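Long-range contacts in Mgp-operon protein 3 (Mycoplasma pneumoniae, PDB 6RJ1), which is an extracellular surface protein of a human pathogen that probably takes part in cell adhesion together with the adhesin P1: residues G951-I955 and L969-K974; N884-V890 and I922-D928; T780-G785 and L862-T866. All coordinates share one frame; numbering follows the deposited sequence.

Contact 1: residues G951-I955 and L969-K974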
# COMPACT_ATOMS: atom_id res chain seq x y z
N GLY A 951 -24.58 -23.12 15.45
CA GLY A 951 -23.41 -22.27 15.66
C GLY A 951 -23.17 -22.06 17.14
O GLY A 951 -24.06 -21.58 17.84
N LYS A 952 -21.97 -22.43 17.63
CA LYS A 952 -21.58 -22.30 19.03
C LYS A 952 -21.48 -20.81 19.42
O LYS A 952 -20.72 -20.07 18.80
CB LYS A 952 -20.26 -23.06 19.29
CG LYS A 952 -19.79 -23.01 20.74
CD LYS A 952 -18.31 -23.36 20.86
CE LYS A 952 -17.61 -22.47 21.86
NZ LYS A 952 -16.22 -22.93 22.13
N VAL A 953 -22.28 -20.38 20.41
CA VAL A 953 -22.33 -18.99 20.86
C VAL A 953 -21.69 -18.80 22.23
O VAL A 953 -22.08 -19.45 23.20
CB VAL A 953 -23.76 -18.38 20.79
CG1 VAL A 953 -23.76 -16.92 21.21
CG2 VAL A 953 -24.36 -18.53 19.40
N ASP A 954 -20.71 -17.89 22.30
CA ASP A 954 -19.98 -17.52 23.52
C ASP A 954 -20.37 -16.08 23.91
O ASP A 954 -20.39 -15.20 23.06
CB ASP A 954 -18.46 -17.60 23.29
CG ASP A 954 -17.77 -18.93 23.61
OD1 ASP A 954 -18.48 -19.89 24.01
OD2 ASP A 954 -16.53 -19.00 23.46
N ILE A 955 -20.68 -15.86 25.20
CA ILE A 955 -21.03 -14.54 25.72
C ILE A 955 -19.84 -13.97 26.49
O ILE A 955 -19.25 -14.65 27.33
CB ILE A 955 -22.33 -14.56 26.59
CG1 ILE A 955 -23.52 -15.29 25.88
CG2 ILE A 955 -22.73 -13.16 27.08
CD1 ILE A 955 -24.08 -14.67 24.52
N LEU A 969 -23.86 -17.70 31.14
CA LEU A 969 -24.66 -17.35 29.97
C LEU A 969 -24.21 -18.08 28.72
O LEU A 969 -25.06 -18.41 27.90
CB LEU A 969 -24.65 -15.83 29.71
CG LEU A 969 -25.45 -14.96 30.70
CD1 LEU A 969 -25.12 -13.50 30.51
CD2 LEU A 969 -26.94 -15.16 30.54
N SER A 970 -22.88 -18.32 28.56
CA SER A 970 -22.32 -19.03 27.41
C SER A 970 -22.84 -20.46 27.36
O SER A 970 -23.22 -20.92 26.29
CB SER A 970 -20.80 -19.01 27.42
OG SER A 970 -20.30 -17.69 27.29
N GLU A 971 -22.88 -21.15 28.53
CA GLU A 971 -23.40 -22.51 28.62
C GLU A 971 -24.91 -22.49 28.40
O GLU A 971 -25.42 -23.31 27.64
CB GLU A 971 -23.04 -23.17 29.97
CG GLU A 971 -23.40 -24.65 30.04
CD GLU A 971 -23.61 -25.20 31.43
OE1 GLU A 971 -24.79 -25.37 31.83
OE2 GLU A 971 -22.61 -25.48 32.12
N ASN A 972 -25.61 -21.53 29.06
CA ASN A 972 -27.07 -21.31 29.00
C ASN A 972 -27.58 -21.15 27.57
O ASN A 972 -28.59 -21.77 27.20
CB ASN A 972 -27.45 -20.10 29.85
CG ASN A 972 -28.92 -19.83 29.94
OD1 ASN A 972 -29.64 -20.46 30.73
ND2 ASN A 972 -29.40 -18.89 29.13
N VAL A 973 -26.90 -20.32 26.76
CA VAL A 973 -27.25 -20.05 25.37
C VAL A 973 -26.89 -21.27 24.46
O VAL A 973 -27.52 -21.45 23.42
CB VAL A 973 -26.66 -18.70 24.88
CG1 VAL A 973 -25.17 -18.80 24.53
CG2 VAL A 973 -27.46 -18.11 23.73
N LYS A 974 -25.92 -22.11 24.90
CA LYS A 974 -25.46 -23.30 24.19
C LYS A 974 -26.38 -24.51 24.40
O LYS A 974 -26.95 -25.00 23.42
CB LYS A 974 -24.01 -23.66 24.57
CG LYS A 974 -22.99 -23.31 23.50
CD LYS A 974 -21.57 -23.56 23.98
CE LYS A 974 -20.84 -22.27 24.32
NZ LYS A 974 -19.44 -22.51 24.72
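V953, D954 and I955 of strand 952-955 lie against S970, V973 and K974 of helix 969-974, the two segment axes running nearly antiparallel at 153° and approaching to 6.8 Å. The polar grip on the backbone comes from S970, whose OG sits beside its own backbone N (chi1 -64°) and accepts the I955 N-H over 2.8 Å along a fairly straight line of 161°. The same hydroxyl donates to the carbonyl O of D966, so it works in both directions and ties the strand to the start of the helix. D954 starts out away from the helix but turns OD1 back to K974. K974 reaches across the strand, its chain bent at chi3, and NZ meets D954 OD1 at 2.9 Å, almost in line with the CG-OD1 bond, in a salt bridge. On its way the K974 CE passes 3.3 Å from the carbonyl O of V953, and CD lies 3.7 Å from CG of K952. The apolar part is a short row: V973 CG1 lies 4.0 Å from V953 CB, the two valines crossing at about a right angle, while I955 CG1 meets L969 CB at 4.0 Å. D954 OD1 is also in a salt bridge with K965, which places two lysines on one carboxylate oxygen. Strand 952-959 belongs to a four-stranded antiparallel sheet, between 939-945 and the edge strand 962-965. V953 touches A941 and I943 there, I955 touches F939, and helix 967-974, following the edge strand, packs against this sheet, with T21 touching both V953 and V973.

Contact 2: residues N884-V890 and I922-D928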
# COMPACT_ATOMS: atom_id res chain seq x y z
N ASN A 884 -2.04 -23.47 12.39
CA ASN A 884 -3.08 -22.64 13.02
C ASN A 884 -3.85 -21.76 12.03
O ASN A 884 -3.75 -20.53 12.06
CB ASN A 884 -2.53 -21.82 14.20
CG ASN A 884 -3.17 -22.21 15.51
OD1 ASN A 884 -2.55 -22.86 16.37
ND2 ASN A 884 -4.44 -21.84 15.71
N ARG A 885 -4.67 -22.41 11.18
CA ARG A 885 -5.57 -21.75 10.23
C ARG A 885 -6.97 -21.78 10.87
O ARG A 885 -7.99 -21.55 10.22
CB ARG A 885 -5.57 -22.48 8.88
CG ARG A 885 -4.32 -22.26 8.04
CD ARG A 885 -4.54 -22.69 6.61
NE ARG A 885 -5.32 -21.70 5.87
CZ ARG A 885 -6.60 -21.84 5.52
NH1 ARG A 885 -7.25 -22.95 5.84
NH2 ARG A 885 -7.22 -20.88 4.86
N LYS A 886 -6.98 -22.08 12.18
CA LYS A 886 -8.15 -22.20 13.03
C LYS A 886 -8.03 -21.18 14.15
O LYS A 886 -6.97 -21.02 14.75
CB LYS A 886 -8.19 -23.62 13.64
CG LYS A 886 -9.59 -24.14 13.87
CD LYS A 886 -9.68 -25.61 13.50
CE LYS A 886 -10.48 -25.84 12.24
NZ LYS A 886 -9.88 -25.19 11.05
N GLY A 887 -9.13 -20.50 14.42
CA GLY A 887 -9.17 -19.51 15.48
C GLY A 887 -9.44 -18.10 15.02
O GLY A 887 -9.69 -17.84 13.84
N TYR A 888 -9.38 -17.18 15.98
CA TYR A 888 -9.64 -15.76 15.80
C TYR A 888 -9.02 -14.98 16.96
O TYR A 888 -8.74 -15.55 18.01
CB TYR A 888 -11.16 -15.49 15.72
CG TYR A 888 -11.95 -16.05 16.89
CD1 TYR A 888 -12.47 -17.34 16.86
CD2 TYR A 888 -12.19 -15.28 18.03
CE1 TYR A 888 -13.19 -17.86 17.94
CE2 TYR A 888 -12.89 -15.79 19.12
CZ TYR A 888 -13.40 -17.08 19.07
OH TYR A 888 -14.10 -17.59 20.15
N ALA A 889 -8.88 -13.66 16.79
CA ALA A 889 -8.37 -12.74 17.80
C ALA A 889 -9.02 -11.38 17.57
O ALA A 889 -9.37 -11.05 16.43
CB ALA A 889 -6.86 -12.64 17.71
N VAL A 890 -9.25 -10.62 18.64
CA VAL A 890 -9.87 -9.30 18.54
C VAL A 890 -9.04 -8.23 19.28
O VAL A 890 -8.67 -8.42 20.45
CB VAL A 890 -11.37 -9.29 18.98
CG1 VAL A 890 -12.07 -7.99 18.59
CG2 VAL A 890 -12.13 -10.48 18.40
N ILE A 922 -11.02 -11.52 23.60
CA ILE A 922 -11.78 -12.37 22.69
C ILE A 922 -10.75 -12.99 21.75
O ILE A 922 -10.27 -12.33 20.83
CB ILE A 922 -12.93 -11.66 21.92
CG1 ILE A 922 -13.89 -10.91 22.86
CG2 ILE A 922 -13.67 -12.68 21.05
CD1 ILE A 922 -14.94 -10.00 22.17
N ALA A 923 -10.36 -14.23 22.04
CA ALA A 923 -9.38 -14.97 21.27
C ALA A 923 -9.61 -16.46 21.42
O ALA A 923 -10.18 -16.91 22.42
CB ALA A 923 -7.97 -14.62 21.71
N SER A 924 -9.19 -17.23 20.40
CA SER A 924 -9.26 -18.68 20.32
C SER A 924 -8.32 -19.15 19.22
O SER A 924 -7.96 -18.39 18.32
CB SER A 924 -10.68 -19.15 20.04
OG SER A 924 -10.73 -20.54 19.76
N SER A 925 -7.91 -20.41 19.30
CA SER A 925 -7.03 -21.05 18.33
C SER A 925 -7.64 -22.39 17.91
O SER A 925 -7.03 -23.14 17.15
CB SER A 925 -5.64 -21.25 18.94
OG SER A 925 -5.72 -22.02 20.13
N GLN A 926 -8.86 -22.68 18.38
CA GLN A 926 -9.50 -23.95 18.07
C GLN A 926 -10.78 -23.83 17.25
O GLN A 926 -11.33 -24.87 16.86
CB GLN A 926 -9.75 -24.75 19.37
CG GLN A 926 -8.58 -25.64 19.80
CD GLN A 926 -7.35 -24.87 20.27
OE1 GLN A 926 -6.33 -24.81 19.57
NE2 GLN A 926 -7.43 -24.27 21.44
N ASP A 927 -11.27 -22.62 16.96
CA ASP A 927 -12.55 -22.55 16.25
C ASP A 927 -12.63 -21.60 15.08
O ASP A 927 -11.86 -20.64 14.99
CB ASP A 927 -13.66 -22.23 17.26
CG ASP A 927 -14.10 -23.39 18.12
OD1 ASP A 927 -14.24 -24.52 17.59
OD2 ASP A 927 -14.35 -23.17 19.33
N ASP A 928 -13.60 -21.84 14.18
CA ASP A 928 -13.84 -20.98 13.01
C ASP A 928 -14.93 -19.98 13.33
O ASP A 928 -16.03 -20.36 13.70
CB ASP A 928 -14.18 -21.81 11.77
CG ASP A 928 -13.00 -22.62 11.28
OD1 ASP A 928 -11.96 -22.01 10.92
OD2 ASP A 928 -13.10 -23.87 11.26
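Two first torsions set up the meeting of Y888 and S924: chi1 of 54° puts the tyrosine CG between its backbone N and carbonyl carbon and brings the ring under S924 CB, while chi1 of 171° places the serine OG where it accepts from Q926 N at 3.2 Å, an ST turn that shapes the loop. In the resulting CH-pi contact S924 CB is 3.9 Å from the centroid of the Y888 ring, 28° off the normal. At the ring edge, Y888 CE2 touches I922 CG2 at 3.7 Å, and the same methyl group packs against CG2 of V890, whose side chain runs alongside that of I922. The backbones form an antiparallel ladder. Y888 and S924 are its hydrogen-bonded pair, the N-H of each reaching the carbonyl O of the other over 3.0 Å; A889 and A923 follow as a non-hydrogen-bonded pair, their side chains on the face away from the Y888 ring. A weak bond from V890 N to I922 O continues the ladder. Beyond Y888 the strands give way to loops, and G887 N donates weakly to D927 O, which also lies near the plane of the Y888 ring. N884 ND2 reaches S925 O in the carbonyl plane, on a lone pair, 3.2 Å away. K886, bent at three torsions, brings NZ to 3.5 Å from D928 OD2, a long salt bridge. The chemistry thus divides along the strands: an apolar patch, continued by V942 and L929 against Y888, gives way at the loops to polar groups, where the single amide nitrogen N884 ND2 donates to a carbonyl in each loop, S925 O and, weakly, K886 O, with the K886-D928 ion pair alongside.

Contact 3: residues T780-G785 and L862-T866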
# COMPACT_ATOMS: atom_id res chain seq x y z
N THR A 780 -3.40 -1.63 7.39
CA THR A 780 -4.72 -2.23 7.18
C THR A 780 -5.78 -1.69 8.15
O THR A 780 -5.45 -1.19 9.23
CB THR A 780 -4.59 -3.79 7.27
OG1 THR A 780 -5.80 -4.41 6.84
CG2 THR A 780 -4.24 -4.28 8.68
N GLY A 781 -7.03 -1.84 7.75
CA GLY A 781 -8.20 -1.52 8.55
C GLY A 781 -8.45 -0.07 8.88
O GLY A 781 -8.68 0.24 10.05
N LEU A 782 -8.48 0.81 7.87
CA LEU A 782 -8.80 2.21 8.16
C LEU A 782 -10.29 2.33 8.51
O LEU A 782 -11.15 1.85 7.76
CB LEU A 782 -8.43 3.18 7.03
CG LEU A 782 -8.74 4.63 7.37
CD1 LEU A 782 -7.52 5.35 7.88
CD2 LEU A 782 -9.37 5.34 6.23
N LYS A 783 -10.58 2.91 9.69
CA LYS A 783 -11.94 3.13 10.16
C LYS A 783 -12.03 4.47 10.85
O LYS A 783 -11.25 4.76 11.76
CB LYS A 783 -12.39 2.02 11.12
CG LYS A 783 -13.65 1.30 10.69
CD LYS A 783 -14.93 2.05 10.93
CE LYS A 783 -16.13 1.16 10.72
NZ LYS A 783 -16.22 0.62 9.32
N ALA A 784 -12.98 5.28 10.42
CA ALA A 784 -13.24 6.59 11.00
C ALA A 784 -14.23 6.44 12.15
O ALA A 784 -14.94 5.44 12.23
CB ALA A 784 -13.82 7.52 9.94
N GLY A 785 -14.27 7.44 13.01
CA GLY A 785 -15.17 7.47 14.15
C GLY A 785 -15.36 8.83 14.78
O GLY A 785 -14.38 9.52 15.04
N LEU A 862 -15.10 3.29 20.66
CA LEU A 862 -14.10 2.23 20.51
C LEU A 862 -14.19 1.51 19.20
O LEU A 862 -15.28 1.22 18.71
CB LEU A 862 -14.21 1.20 21.65
CG LEU A 862 -14.22 1.73 23.08
CD1 LEU A 862 -14.67 0.67 24.05
CD2 LEU A 862 -12.86 2.29 23.48
N TRP A 863 -13.03 1.20 18.65
CA TRP A 863 -12.86 0.44 17.42
C TRP A 863 -12.57 -1.01 17.82
O TRP A 863 -11.84 -1.25 18.79
CB TRP A 863 -11.68 0.99 16.61
CG TRP A 863 -11.89 2.33 15.97
CD1 TRP A 863 -12.29 2.56 14.68
CD2 TRP A 863 -11.55 3.61 16.52
NE1 TRP A 863 -12.25 3.91 14.41
CE2 TRP A 863 -11.79 4.58 15.51
CE3 TRP A 863 -11.05 4.04 17.76
CZ2 TRP A 863 -11.58 5.94 15.72
CZ3 TRP A 863 -10.85 5.39 17.97
CH2 TRP A 863 -11.10 6.33 16.96
N PHE A 864 -13.12 -1.96 17.06
CA PHE A 864 -12.90 -3.39 17.27
C PHE A 864 -12.40 -4.03 15.99
O PHE A 864 -13.08 -3.97 14.96
CB PHE A 864 -14.17 -4.08 17.81
CG PHE A 864 -14.60 -3.58 19.17
CD1 PHE A 864 -13.96 -4.02 20.32
CD2 PHE A 864 -15.65 -2.68 19.29
CE1 PHE A 864 -14.36 -3.55 21.58
CE2 PHE A 864 -16.05 -2.21 20.55
CZ PHE A 864 -15.40 -2.65 21.69
N TYR A 865 -11.18 -4.59 16.04
CA TYR A 865 -10.51 -5.24 14.91
C TYR A 865 -10.57 -6.75 15.06
O TYR A 865 -9.97 -7.30 15.98
CB TYR A 865 -9.05 -4.77 14.81
CG TYR A 865 -8.90 -3.38 14.26
CD1 TYR A 865 -9.12 -2.26 15.06
CD2 TYR A 865 -8.51 -3.17 12.93
CE1 TYR A 865 -9.00 -0.96 14.55
CE2 TYR A 865 -8.37 -1.88 12.42
CZ TYR A 865 -8.62 -0.78 13.23
OH TYR A 865 -8.49 0.49 12.71
N THR A 866 -11.34 -7.40 14.17
CA THR A 866 -11.51 -8.85 14.19
C THR A 866 -10.54 -9.50 13.22
O THR A 866 -10.46 -9.11 12.05
CB THR A 866 -12.97 -9.22 13.96
OG1 THR A 866 -13.78 -8.52 14.91
CG2 THR A 866 -13.22 -10.71 14.10
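Two aromatic side chains of strand 862-866, Y865 and W863, carry the hydrogen bonds, and both use backbone carbonyls of strand 780-785 as acceptors. Y865 OH donates to G781 O over 2.7 Å, arriving nearly along the C=O axis at a C=O...O angle of 162°; the carbonyl oxygen lies at the edge of the tyrosine ring, near its plane. Two residues on, K783 O receives W863 NE1 at 3.0 Å, a weaker bond because its N-H...O angle is just 128°. The indole is set obliquely to this carbonyl. Van der Waals contacts fill in around the two bonds. CD1 of W863 rests 3.6 Å from CB of K783, which starts out toward the tryptophan before its chain bends at chi2 and leads elsewhere. G785 N lies 4.1 Å from CZ2 of the same indole, and G781 CA comes to 3.9 Å from Y865 CE2; the glycines, lacking side chains, let the rings lie close to the strand. The backbones themselves do not pair: their axes stay 8.6 Å apart, running nearly antiparallel at 159°, so the aromatic rings span the gap between two sheets. Around them, V802 touches both W863 and Y865, V854 touches Y865 and K783, and the ring of Y856 meets W863. D544 bonds to A784 N, and T780 OG1 to D471, holding strand 779-786 from other parts of the chain. Aromatic side chains of one antiparallel sheet thus rest on the backbone of a strand in the next; the MgpC adhesin family is grouped with beta-propellers, and the arrangement may be an interface between blades.

Overall arrangement
The three contacts lie on the same side of the chain's centre and step outward from it, from contact 3, about 17 Å away, to contact 1, about 39 Å away, centre to centre. Contacts 2 and 3, their centres about 19 Å apart, share a sheet, in which strands 862-868 and 888-896 are neighbours, and V890 CG1 packs 3.4 Å from Y865 O. Contacts 1 and 2, with centres about 16 Å apart, meet through a long, weak ion pair, K952 NZ to D927 OD2 at 3.4 Å. Contacts 1 and 3 do not touch, their nearest atoms being about 12 Å apart. Three successive antiparallel sheets are thus linked, in a series consistent with consecutive propeller blades.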